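Local coordinates for glyoxalase family protein (Bacillus cereus, PDB 1ZSW) that binds a zinc ion and belongs to the glyoxalase family, although the reaction it may catalyse has not been established, at residues R56-V61 with E309-K314; R97-I102 with G234-P239; L186-L191 with I227-L232; R277-S282 with T303-V308. One frame throughout, in Å; residues are numbered along the deposited sequence.

Two regions of the chain are sampled, one on each side of its centre. Interactions 1 and 4 lie together on the eight-stranded sheet, where the loop after strand 292-300 folds back: its part 303-308 meets aromatic rings, and its part 309-314 meets the edge strand 55-62, gripped by R56. The salt bridge between K58 and D305 joins them. Interactions 2 and 3 share the other sheet, about 11 Å apart between centres, and are tied by T99 OG1 with L232 O. Interaction 3 is the buried one, a regular parallel strand pair with apolar side chains; interaction 2 is a short, watery backbone bridge, while 1 and 4 are partly buried loop contacts.

Interaction 1: R56-V61 with E309-K314; sequences RVKMTV and EHLGEK
R56 presents the edge of its guanidinium group to the backbone of G312. NE and NH2 converge side-on on the single atom G312 O, NE at 3.0 Å and NH2 at 2.8 Å, and the bonds are bent (N-H...O 138° and 141°) because two donors share one acceptor. A bend at chi3 (83°) swings the group round to reach it. The other flat group, the H310 ring, donates in its own plane from ND1 to E313 OE1 at 3.0 Å, meeting the carboxylate from above and spanning the type II turn H310-E313. At the third position of that turn G312, with positive phi, lies so close to the strand that its CA makes a C-H...O contact of 3.3 Å with R56 O. The M59 methyl CE reaches the next two backbone units, 3.4 Å from K314 C. One water links K58 NZ to G312 N, although K58 NZ has its main partner in D305; a second water joins M59 N to K314 O. Strand 55-62 is the outermost of its sheet: V57 and K58 form a classic bulge opposite F72 of strand 69-74, and the loop leading to helix 325-330 runs past it.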
# COMPACT_ATOMS: atom_id res chain seq x y z
N ARG A 56 -5.38 0.62 -14.17
CA ARG A 56 -6.33 1.35 -13.32
C ARG A 56 -7.46 0.41 -13.06
O ARG A 56 -8.26 0.14 -13.96
CB ARG A 56 -6.82 2.65 -13.94
CG ARG A 56 -7.84 3.32 -12.98
CD ARG A 56 -8.24 4.67 -13.49
NE ARG A 56 -9.30 4.51 -14.50
CZ ARG A 56 -9.26 5.03 -15.73
NH1 ARG A 56 -8.22 5.75 -16.15
NH2 ARG A 56 -10.29 4.84 -16.54
N VAL A 57 -7.50 -0.15 -11.86
CA VAL A 57 -8.43 -1.25 -11.56
C VAL A 57 -9.76 -0.73 -11.04
O VAL A 57 -10.74 -1.47 -11.04
CB VAL A 57 -7.83 -2.33 -10.61
CG1 VAL A 57 -6.67 -3.03 -11.30
CG2 VAL A 57 -7.31 -1.71 -9.28
N LYS A 58 -9.80 0.51 -10.57
CA LYS A 58 -11.06 1.09 -10.09
C LYS A 58 -11.01 2.59 -10.11
O LYS A 58 -10.05 3.23 -9.65
CB LYS A 58 -11.43 0.59 -8.69
CG LYS A 58 -12.96 0.57 -8.43
CD LYS A 58 -13.43 -0.90 -8.41
CE LYS A 58 -14.87 -1.09 -8.86
NZ LYS A 58 -15.03 -2.46 -9.47
N MET A 59 -12.05 3.17 -10.69
CA MET A 59 -12.23 4.60 -10.72
C MET A 59 -13.51 4.81 -9.95
O MET A 59 -14.59 4.47 -10.44
CB MET A 59 -12.38 5.10 -12.16
CG MET A 59 -12.70 6.55 -12.28
SD MET A 59 -12.47 7.16 -13.97
CE MET A 59 -13.61 6.12 -14.89
N THR A 60 -13.38 5.35 -8.75
CA THR A 60 -14.58 5.54 -7.87
C THR A 60 -14.46 6.85 -7.10
O THR A 60 -13.74 7.77 -7.54
CB THR A 60 -14.82 4.27 -7.00
OG1 THR A 60 -16.09 4.34 -6.31
CG2 THR A 60 -13.70 4.06 -6.00
N VAL A 61 -15.21 6.96 -6.00
CA VAL A 61 -15.18 8.14 -5.12
C VAL A 61 -14.91 7.70 -3.69
O VAL A 61 -15.09 6.52 -3.35
CB VAL A 61 -16.48 8.98 -5.20
CG1 VAL A 61 -16.67 9.58 -6.62
CG2 VAL A 61 -17.72 8.20 -4.72
N GLU A 309 -12.58 -8.07 -17.43
CA GLU A 309 -12.36 -7.44 -18.73
C GLU A 309 -12.50 -5.93 -18.74
O GLU A 309 -11.78 -5.25 -19.47
CB GLU A 309 -13.23 -8.07 -19.82
CG GLU A 309 -12.48 -9.06 -20.70
CD GLU A 309 -11.46 -8.39 -21.63
OE1 GLU A 309 -10.37 -8.97 -21.83
OE2 GLU A 309 -11.74 -7.28 -22.15
N HIS A 310 -13.39 -5.40 -17.91
CA HIS A 310 -13.74 -3.98 -17.97
C HIS A 310 -13.44 -3.18 -16.68
O HIS A 310 -13.88 -2.04 -16.55
CB HIS A 310 -15.20 -3.83 -18.41
CG HIS A 310 -15.44 -4.29 -19.82
ND1 HIS A 310 -14.97 -3.59 -20.91
CD2 HIS A 310 -16.06 -5.39 -20.31
CE1 HIS A 310 -15.30 -4.24 -22.02
NE2 HIS A 310 -15.96 -5.33 -21.68
N LEU A 311 -12.69 -3.78 -15.76
CA LEU A 311 -12.28 -3.09 -14.52
C LEU A 311 -11.72 -1.73 -14.83
O LEU A 311 -10.88 -1.59 -15.73
CB LEU A 311 -11.18 -3.85 -13.79
CG LEU A 311 -11.53 -5.12 -13.00
CD1 LEU A 311 -10.26 -5.68 -12.41
CD2 LEU A 311 -12.56 -4.86 -11.91
N GLY A 312 -12.15 -0.73 -14.06
CA GLY A 312 -11.55 0.60 -14.08
C GLY A 312 -11.95 1.54 -15.20
O GLY A 312 -11.54 2.68 -15.22
N GLU A 313 -12.79 1.06 -16.12
CA GLU A 313 -13.13 1.83 -17.31
C GLU A 313 -14.20 2.89 -17.11
O GLU A 313 -14.17 3.94 -17.77
CB GLU A 313 -13.56 0.87 -18.42
CG GLU A 313 -12.43 -0.05 -18.88
CD GLU A 313 -12.83 -0.92 -20.05
OE1 GLU A 313 -13.96 -0.75 -20.57
OE2 GLU A 313 -12.01 -1.78 -20.43
N LYS A 314 -15.15 2.63 -16.22
CA LYS A 314 -16.15 3.64 -15.90
C LYS A 314 -16.21 3.93 -14.42
O LYS A 314 -15.48 3.31 -13.64
CB LYS A 314 -17.53 3.27 -16.46
CG LYS A 314 -18.09 1.94 -16.00
CD LYS A 314 -19.14 1.44 -17.01
CE LYS A 314 -20.22 0.57 -16.34
NZ LYS A 314 -19.67 -0.63 -15.62
O HOH W 1 -14.82 -2.03 -12.70
O HOH W 2 -13.95 1.50 -12.16

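Interaction 2: R97-I102 with G234-P239; sequences RGTNAI and GPTEKP
T99 and its neighbours pack backbone to backbone against P235-E237. T99 N donates to P235 O at 2.9 Å, and E237 N returns the bond to T99 O at 2.8 Å; each donor lies in the carbonyl plane on a lone pair. This single bridge, T99 with T236, is the tight part of the contact. G98 lets the chains close in, its CA only 3.3 Å from P235 O with no side chain between. The methyl CG2 of T99, held between the backbone N and the carbonyl carbon, presses on P235 O, while OG1 turns the other way to bond L232 O. Next to the bridge, CB of A101 sits over the flat face of the E237 carboxylate, 3.6 Å from CD, and an almost fully extended E237 side chain (chi1 164°) brings it there.

Around this the contact loosens into water. One molecule takes the N-H of G98 and donates to E237 OE1 at 2.6 Å; another donates to E237 OE2 at 2.7 Å and to I102 O, so each carboxylate oxygen is hydrated. Two more waters span R97 O to T236 O and N100 O to E237 O. The side chains of N100 and T236 merely brush, CB to CG2 at 4.0 Å. Just beyond, N100 and A101 both face T187, a G1 beta bulge at the start of strand 101-109. The bridge thus ties together loops belonging to the two glyoxalase-superfamily regions of the chain.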
# COMPACT_ATOMS: atom_id res chain seq x y z
N ARG A 97 7.98 17.49 4.21
CA ARG A 97 8.58 16.26 4.73
C ARG A 97 8.94 16.35 6.21
O ARG A 97 9.21 17.43 6.75
CB ARG A 97 9.75 15.76 3.90
CG ARG A 97 9.35 15.42 2.46
CD ARG A 97 10.52 14.95 1.64
NE ARG A 97 10.01 14.51 0.34
CZ ARG A 97 10.75 14.22 -0.72
NH1 ARG A 97 12.08 14.32 -0.67
NH2 ARG A 97 10.14 13.80 -1.84
N GLY A 98 8.91 15.20 6.87
CA GLY A 98 9.34 15.13 8.26
C GLY A 98 9.12 13.74 8.79
O GLY A 98 9.10 12.77 8.02
N THR A 99 8.98 13.63 10.10
CA THR A 99 8.89 12.33 10.76
C THR A 99 7.44 11.99 11.09
O THR A 99 6.51 12.72 10.72
CB THR A 99 9.86 12.25 11.97
OG1 THR A 99 9.97 10.90 12.45
CG2 THR A 99 9.40 13.24 13.08
N ASN A 100 7.26 10.86 11.76
CA ASN A 100 5.92 10.30 12.03
C ASN A 100 5.02 10.24 10.81
O ASN A 100 3.91 10.76 10.77
CB ASN A 100 5.27 11.01 13.23
CG ASN A 100 5.98 10.68 14.53
OD1 ASN A 100 6.81 9.78 14.61
ND2 ASN A 100 5.62 11.41 15.57
N ALA A 101 5.55 9.57 9.81
CA ALA A 101 4.84 9.45 8.52
C ALA A 101 5.29 8.18 7.80
O ALA A 101 6.38 7.65 8.04
CB ALA A 101 5.17 10.63 7.64
N ILE A 102 4.40 7.62 6.99
CA ILE A 102 4.79 6.57 6.02
C ILE A 102 5.49 7.31 4.90
O ILE A 102 4.94 8.27 4.34
CB ILE A 102 3.51 5.83 5.52
CG1 ILE A 102 2.71 5.34 6.72
CG2 ILE A 102 3.93 4.69 4.55
CD1 ILE A 102 1.26 4.98 6.30
N GLY A 234 13.06 15.71 14.85
CA GLY A 234 12.71 16.88 14.05
C GLY A 234 11.22 17.03 13.84
O GLY A 234 10.44 16.34 14.50
N PRO A 235 10.79 17.93 12.93
CA PRO A 235 9.35 18.14 12.80
C PRO A 235 8.65 16.95 12.20
O PRO A 235 9.19 16.25 11.35
CB PRO A 235 9.24 19.28 11.80
CG PRO A 235 10.59 19.89 11.73
CD PRO A 235 11.56 18.85 12.06
N THR A 236 7.40 16.81 12.59
CA THR A 236 6.52 15.82 12.01
C THR A 236 6.15 16.28 10.61
O THR A 236 5.97 17.50 10.32
CB THR A 236 5.25 15.67 12.87
OG1 THR A 236 5.62 15.13 14.15
CG2 THR A 236 4.27 14.71 12.25
N GLU A 237 6.03 15.31 9.70
CA GLU A 237 5.56 15.64 8.35
C GLU A 237 4.22 16.34 8.37
O GLU A 237 3.31 15.96 9.13
CB GLU A 237 5.43 14.36 7.51
CG GLU A 237 4.59 14.51 6.23
CD GLU A 237 4.71 13.34 5.28
OE1 GLU A 237 5.83 13.02 4.80
OE2 GLU A 237 3.63 12.77 5.00
N LYS A 238 4.07 17.36 7.51
CA LYS A 238 2.79 18.02 7.32
C LYS A 238 2.27 17.56 5.96
O LYS A 238 2.76 17.98 4.92
CB LYS A 238 2.95 19.57 7.32
CG LYS A 238 3.46 20.12 8.63
CD LYS A 238 4.18 21.46 8.38
CE LYS A 238 4.27 22.30 9.65
NZ LYS A 238 5.06 23.55 9.38
N PRO A 239 1.33 16.62 5.95
CA PRO A 239 0.98 15.99 4.69
C PRO A 239 0.14 16.85 3.77
O PRO A 239 -0.79 17.51 4.21
CB PRO A 239 0.13 14.79 5.13
CG PRO A 239 -0.42 15.16 6.44
CD PRO A 239 0.58 16.06 7.10
O HOH W 3 7.43 19.13 8.45
O HOH W 4 8.42 12.86 5.28
O HOH W 5 2.57 13.11 9.37
O HOH W 6 3.77 10.61 3.39

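Interaction 3: L186-L191 with I227-L232; sequences LTVRRL and IVVKYL
V188 and V229 touch at the apolar centre, CG2 against CG1 at 3.6 Å. The chi1 of V229 (179°) sets CG1 anti to the backbone N, where it also meets L191 CG at 4.0 Å; L191, in the first turn of helix 191-201, thereby closes over the face that carries V188 and V229. At one end of this row L186 lays CD1 across CG2 of I227, again at 3.6 Å. M194 of the same helix packs on L186, V188 and V229, so the face is covered by the helix that follows the strand.

The backbones carry four hydrogen bonds in parallel register: L186 N to V228 O, K230 N to L186 O, V188 N to K230 O and L232 N to V188 O. The first three run nearly along the C=O axis, whereas the bond from L232 N to V188 O, at 3.0 Å, is tilted out of the carbonyl plane where the strands end. On the other face T187 CG2 presses on L232 CB at 3.4 Å, closer than usual for two carbons, while T187 OG1 bonds T103 OG1. Toward the exposed end the Y231 ring turns its edge to R189 O, with CE2 3.1 Å away.

Further out, R189 N is held by N100 OD1. Strand 180-188, helix 191-201 and strands 205-209, 213-217 and 227-231 follow one another in the beta-alpha-beta-beta-beta order of a vicinal-oxygen-chelate (glyoxalase) module, and this parallel pair brings its first and last strands side by side.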
# COMPACT_ATOMS: atom_id res chain seq x y z
N LEU A 186 8.45 3.34 7.11
CA LEU A 186 7.79 4.16 8.16
C LEU A 186 8.91 4.97 8.83
O LEU A 186 9.92 4.38 9.22
CB LEU A 186 7.12 3.26 9.22
CG LEU A 186 6.13 2.21 8.68
CD1 LEU A 186 5.46 1.43 9.79
CD2 LEU A 186 5.07 2.86 7.78
N THR A 187 8.70 6.27 8.97
CA THR A 187 9.70 7.15 9.65
C THR A 187 9.02 7.59 10.95
O THR A 187 7.90 8.10 10.93
CB THR A 187 10.07 8.34 8.75
OG1 THR A 187 10.67 7.85 7.53
CG2 THR A 187 11.12 9.25 9.44
N VAL A 188 9.67 7.35 12.08
CA VAL A 188 9.03 7.59 13.36
C VAL A 188 9.97 8.24 14.39
O VAL A 188 11.19 8.14 14.25
CB VAL A 188 8.50 6.25 13.99
CG1 VAL A 188 7.37 5.67 13.11
CG2 VAL A 188 9.63 5.20 14.17
N ARG A 189 9.39 8.88 15.40
CA ARG A 189 10.19 9.39 16.56
C ARG A 189 10.63 8.27 17.48
O ARG A 189 11.75 8.32 18.04
CB ARG A 189 9.37 10.39 17.37
CG ARG A 189 9.05 11.68 16.62
CD ARG A 189 10.09 12.82 16.95
NE ARG A 189 9.69 14.09 16.33
CZ ARG A 189 8.48 14.62 16.46
NH1 ARG A 189 7.57 14.03 17.23
NH2 ARG A 189 8.16 15.73 15.83
N ARG A 190 9.75 7.30 17.69
CA ARG A 190 9.96 6.19 18.63
C ARG A 190 9.97 4.84 17.92
O ARG A 190 8.95 4.15 17.82
CB ARG A 190 8.90 6.21 19.73
CG ARG A 190 8.93 7.46 20.59
CD ARG A 190 10.13 7.45 21.54
NE ARG A 190 10.25 6.22 22.33
CZ ARG A 190 9.88 6.07 23.60
NH1 ARG A 190 9.31 7.08 24.26
NH2 ARG A 190 10.05 4.89 24.20
N LEU A 191 11.15 4.46 17.45
CA LEU A 191 11.35 3.20 16.77
C LEU A 191 11.04 2.01 17.67
O LEU A 191 10.46 1.01 17.22
CB LEU A 191 12.79 3.16 16.23
CG LEU A 191 13.24 1.95 15.41
CD1 LEU A 191 14.34 2.35 14.43
CD2 LEU A 191 13.69 0.80 16.32
N ILE A 227 8.43 -4.21 6.29
CA ILE A 227 8.36 -2.82 6.77
C ILE A 227 9.75 -2.40 7.22
O ILE A 227 10.37 -3.12 8.00
CB ILE A 227 7.36 -2.68 7.91
CG1 ILE A 227 5.94 -2.96 7.35
CG2 ILE A 227 7.38 -1.28 8.44
CD1 ILE A 227 4.89 -2.90 8.48
N VAL A 228 10.20 -1.26 6.72
CA VAL A 228 11.46 -0.63 7.12
C VAL A 228 11.08 0.52 8.05
O VAL A 228 10.37 1.44 7.65
CB VAL A 228 12.18 -0.07 5.88
CG1 VAL A 228 13.46 0.69 6.33
CG2 VAL A 228 12.55 -1.21 4.95
N VAL A 229 11.59 0.49 9.28
CA VAL A 229 11.26 1.52 10.27
C VAL A 229 12.52 2.36 10.48
O VAL A 229 13.56 1.83 10.85
CB VAL A 229 10.77 0.93 11.60
CG1 VAL A 229 10.45 2.05 12.61
CG2 VAL A 229 9.51 0.07 11.38
N LYS A 230 12.38 3.65 10.21
CA LYS A 230 13.50 4.61 10.36
C LYS A 230 13.23 5.60 11.50
O LYS A 230 12.14 6.18 11.62
CB LYS A 230 13.72 5.41 9.07
CG LYS A 230 14.10 4.54 7.86
CD LYS A 230 14.28 5.37 6.62
CE LYS A 230 15.52 6.23 6.64
NZ LYS A 230 15.57 7.01 5.38
N TYR A 231 14.26 5.83 12.32
CA TYR A 231 14.15 6.84 13.35
C TYR A 231 14.54 8.19 12.76
O TYR A 231 15.59 8.33 12.11
CB TYR A 231 15.10 6.50 14.52
CG TYR A 231 15.33 7.68 15.45
CD1 TYR A 231 16.60 8.19 15.65
CD2 TYR A 231 14.27 8.30 16.10
CE1 TYR A 231 16.82 9.27 16.52
CE2 TYR A 231 14.48 9.41 16.95
CZ TYR A 231 15.76 9.86 17.14
OH TYR A 231 15.97 10.92 17.98
N LEU A 232 13.68 9.18 12.93
CA LEU A 232 14.00 10.55 12.56
C LEU A 232 13.39 11.47 13.59
O LEU A 232 12.20 11.36 13.94
CB LEU A 232 13.54 10.91 11.14
CG LEU A 232 13.89 12.31 10.60
CD1 LEU A 232 15.42 12.38 10.37
CD2 LEU A 232 13.19 12.59 9.29

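Interaction 4: R277-S282 with T303-V308; sequences RFYFKS and TVDGDV
F278 and Y279 reach V304 and D305 through different first torsions: F278 holds CG anti to its backbone N, Y279 holds CG beside its own N (chi1 -48°), and both rings arrive at the same turn. D305 answers with CG tucked between its own N and carbonyl carbon (chi1 79°), setting the carboxylate before both rings. The motif here is a type I beta turn, T303-G306, in the loop after strand 292-300, lying against the residues that lead into the adjacent antiparallel strand 280-286. V304 supplies the apolar contact of the turn through CG1, 3.9 Å from F278 CE2 and 4.1 Å from Y279 CD2. In the one of two F278 conformers described, the ring edge also meets D305 CB, CE2 at 3.5 Å. The carboxylate stands 65° from the plane of the Y279 ring and faces its edge, with OD1 3.7 Å from CE2. OD1 is held by a salt bridge to K58. The Y279 side chain lies about 10 Å from the zinc ion and about 5 Å from a bound beta-mercaptoethanol, probably a crystallisation additive. Its buried hydroxyl OH, 3.7 Å from D305 OD2, has no hydrogen-bond partner in the model.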
# COMPACT_ATOMS: atom_id res chain seq x y z
N ARG A 277 -16.16 -1.88 3.26
CA ARG A 277 -15.69 -1.03 2.18
C ARG A 277 -16.09 -1.61 0.83
O ARG A 277 -15.61 -1.15 -0.22
CB ARG A 277 -14.17 -0.83 2.28
CG ARG A 277 -13.70 0.00 3.49
CD ARG A 277 -14.36 1.38 3.54
NE ARG A 277 -13.59 2.36 4.33
CZ ARG A 277 -14.07 3.55 4.71
NH1 ARG A 277 -15.34 3.87 4.43
NH2 ARG A 277 -13.31 4.39 5.40
N PHE A 278 -17.01 -2.58 0.87
CA PHE A 278 -17.54 -3.29 -0.29
C PHE A 278 -16.56 -4.29 -0.89
O PHE A 278 -16.82 -5.50 -0.91
CB PHE A 278 -18.13 -2.33 -1.34
CG PHE A 278 -19.01 -3.01 -2.36
CD1 PHE A 278 -20.17 -3.66 -1.98
CD2 PHE A 278 -18.67 -2.97 -3.71
CE1 PHE A 278 -20.98 -4.29 -2.93
CE2 PHE A 278 -19.48 -3.59 -4.66
CZ PHE A 278 -20.63 -4.25 -4.26
N TYR A 279 -15.41 -3.79 -1.34
CA TYR A 279 -14.39 -4.64 -1.94
C TYR A 279 -13.62 -5.44 -0.88
O TYR A 279 -12.90 -6.38 -1.21
CB TYR A 279 -13.45 -3.79 -2.76
CG TYR A 279 -14.22 -2.84 -3.67
CD1 TYR A 279 -14.13 -1.46 -3.50
CD2 TYR A 279 -15.06 -3.33 -4.68
CE1 TYR A 279 -14.82 -0.58 -4.32
CE2 TYR A 279 -15.76 -2.47 -5.51
CZ TYR A 279 -15.64 -1.09 -5.33
OH TYR A 279 -16.35 -0.21 -6.13
N PHE A 280 -13.80 -5.05 0.39
CA PHE A 280 -13.24 -5.75 1.55
C PHE A 280 -13.85 -5.14 2.81
O PHE A 280 -14.45 -4.04 2.75
CB PHE A 280 -11.69 -5.60 1.58
CG PHE A 280 -11.19 -4.17 1.40
CD1 PHE A 280 -11.13 -3.28 2.49
CD2 PHE A 280 -10.74 -3.73 0.13
CE1 PHE A 280 -10.64 -1.95 2.32
CE2 PHE A 280 -10.26 -2.39 -0.04
CZ PHE A 280 -10.22 -1.52 1.08
N LYS A 281 -13.69 -5.81 3.96
CA LYS A 281 -13.99 -5.18 5.23
C LYS A 281 -12.67 -4.81 5.92
O LYS A 281 -11.64 -5.48 5.72
CB LYS A 281 -14.83 -6.08 6.14
CG LYS A 281 -16.17 -6.56 5.53
CD LYS A 281 -17.03 -7.03 6.72
CE LYS A 281 -18.37 -7.67 6.31
NZ LYS A 281 -18.18 -8.82 5.43
N SER A 282 -12.69 -3.74 6.69
CA SER A 282 -11.46 -3.29 7.33
C SER A 282 -11.70 -2.54 8.62
O SER A 282 -12.85 -2.12 8.91
CB SER A 282 -10.70 -2.46 6.35
OG SER A 282 -11.27 -1.19 6.20
N THR A 303 -13.51 -7.68 -8.30
CA THR A 303 -14.28 -8.44 -9.30
C THR A 303 -15.65 -8.81 -8.76
O THR A 303 -16.48 -9.36 -9.49
CB THR A 303 -13.54 -9.69 -9.82
OG1 THR A 303 -13.43 -10.67 -8.78
CG2 THR A 303 -12.15 -9.33 -10.35
N VAL A 304 -15.89 -8.51 -7.48
CA VAL A 304 -17.20 -8.69 -6.85
C VAL A 304 -18.32 -8.00 -7.65
O VAL A 304 -19.38 -8.60 -7.87
CB VAL A 304 -17.20 -8.26 -5.34
CG1 VAL A 304 -17.20 -6.74 -5.17
CG2 VAL A 304 -18.37 -8.87 -4.58
N ASP A 305 -18.09 -6.76 -8.11
CA ASP A 305 -19.12 -5.95 -8.77
C ASP A 305 -18.84 -5.67 -10.26
O ASP A 305 -19.33 -4.67 -10.82
CB ASP A 305 -19.35 -4.64 -8.00
CG ASP A 305 -18.28 -3.57 -8.28
OD1 ASP A 305 -17.12 -3.94 -8.58
OD2 ASP A 305 -18.60 -2.36 -8.19
N GLY A 306 -18.05 -6.53 -10.89
CA GLY A 306 -17.71 -6.32 -12.30
C GLY A 306 -16.81 -7.40 -12.85
O GLY A 306 -16.16 -8.13 -12.09
N ASP A 307 -16.80 -7.51 -14.17
CA ASP A 307 -15.92 -8.45 -14.87
C ASP A 307 -14.50 -7.91 -14.94
O ASP A 307 -14.30 -6.68 -15.05
CB ASP A 307 -16.43 -8.71 -16.28
CG ASP A 307 -16.59 -7.43 -17.08
OD1 ASP A 307 -15.77 -7.19 -17.99
OD2 ASP A 307 -17.53 -6.65 -16.79
N VAL A 308 -13.52 -8.81 -14.88
CA VAL A 308 -12.10 -8.47 -15.06
C VAL A 308 -11.87 -7.70 -16.37
O VAL A 308 -11.05 -6.77 -16.42
CB VAL A 308 -11.20 -9.74 -15.00
CG1 VAL A 308 -9.74 -9.40 -15.24
CG2 VAL A 308 -11.34 -10.45 -13.67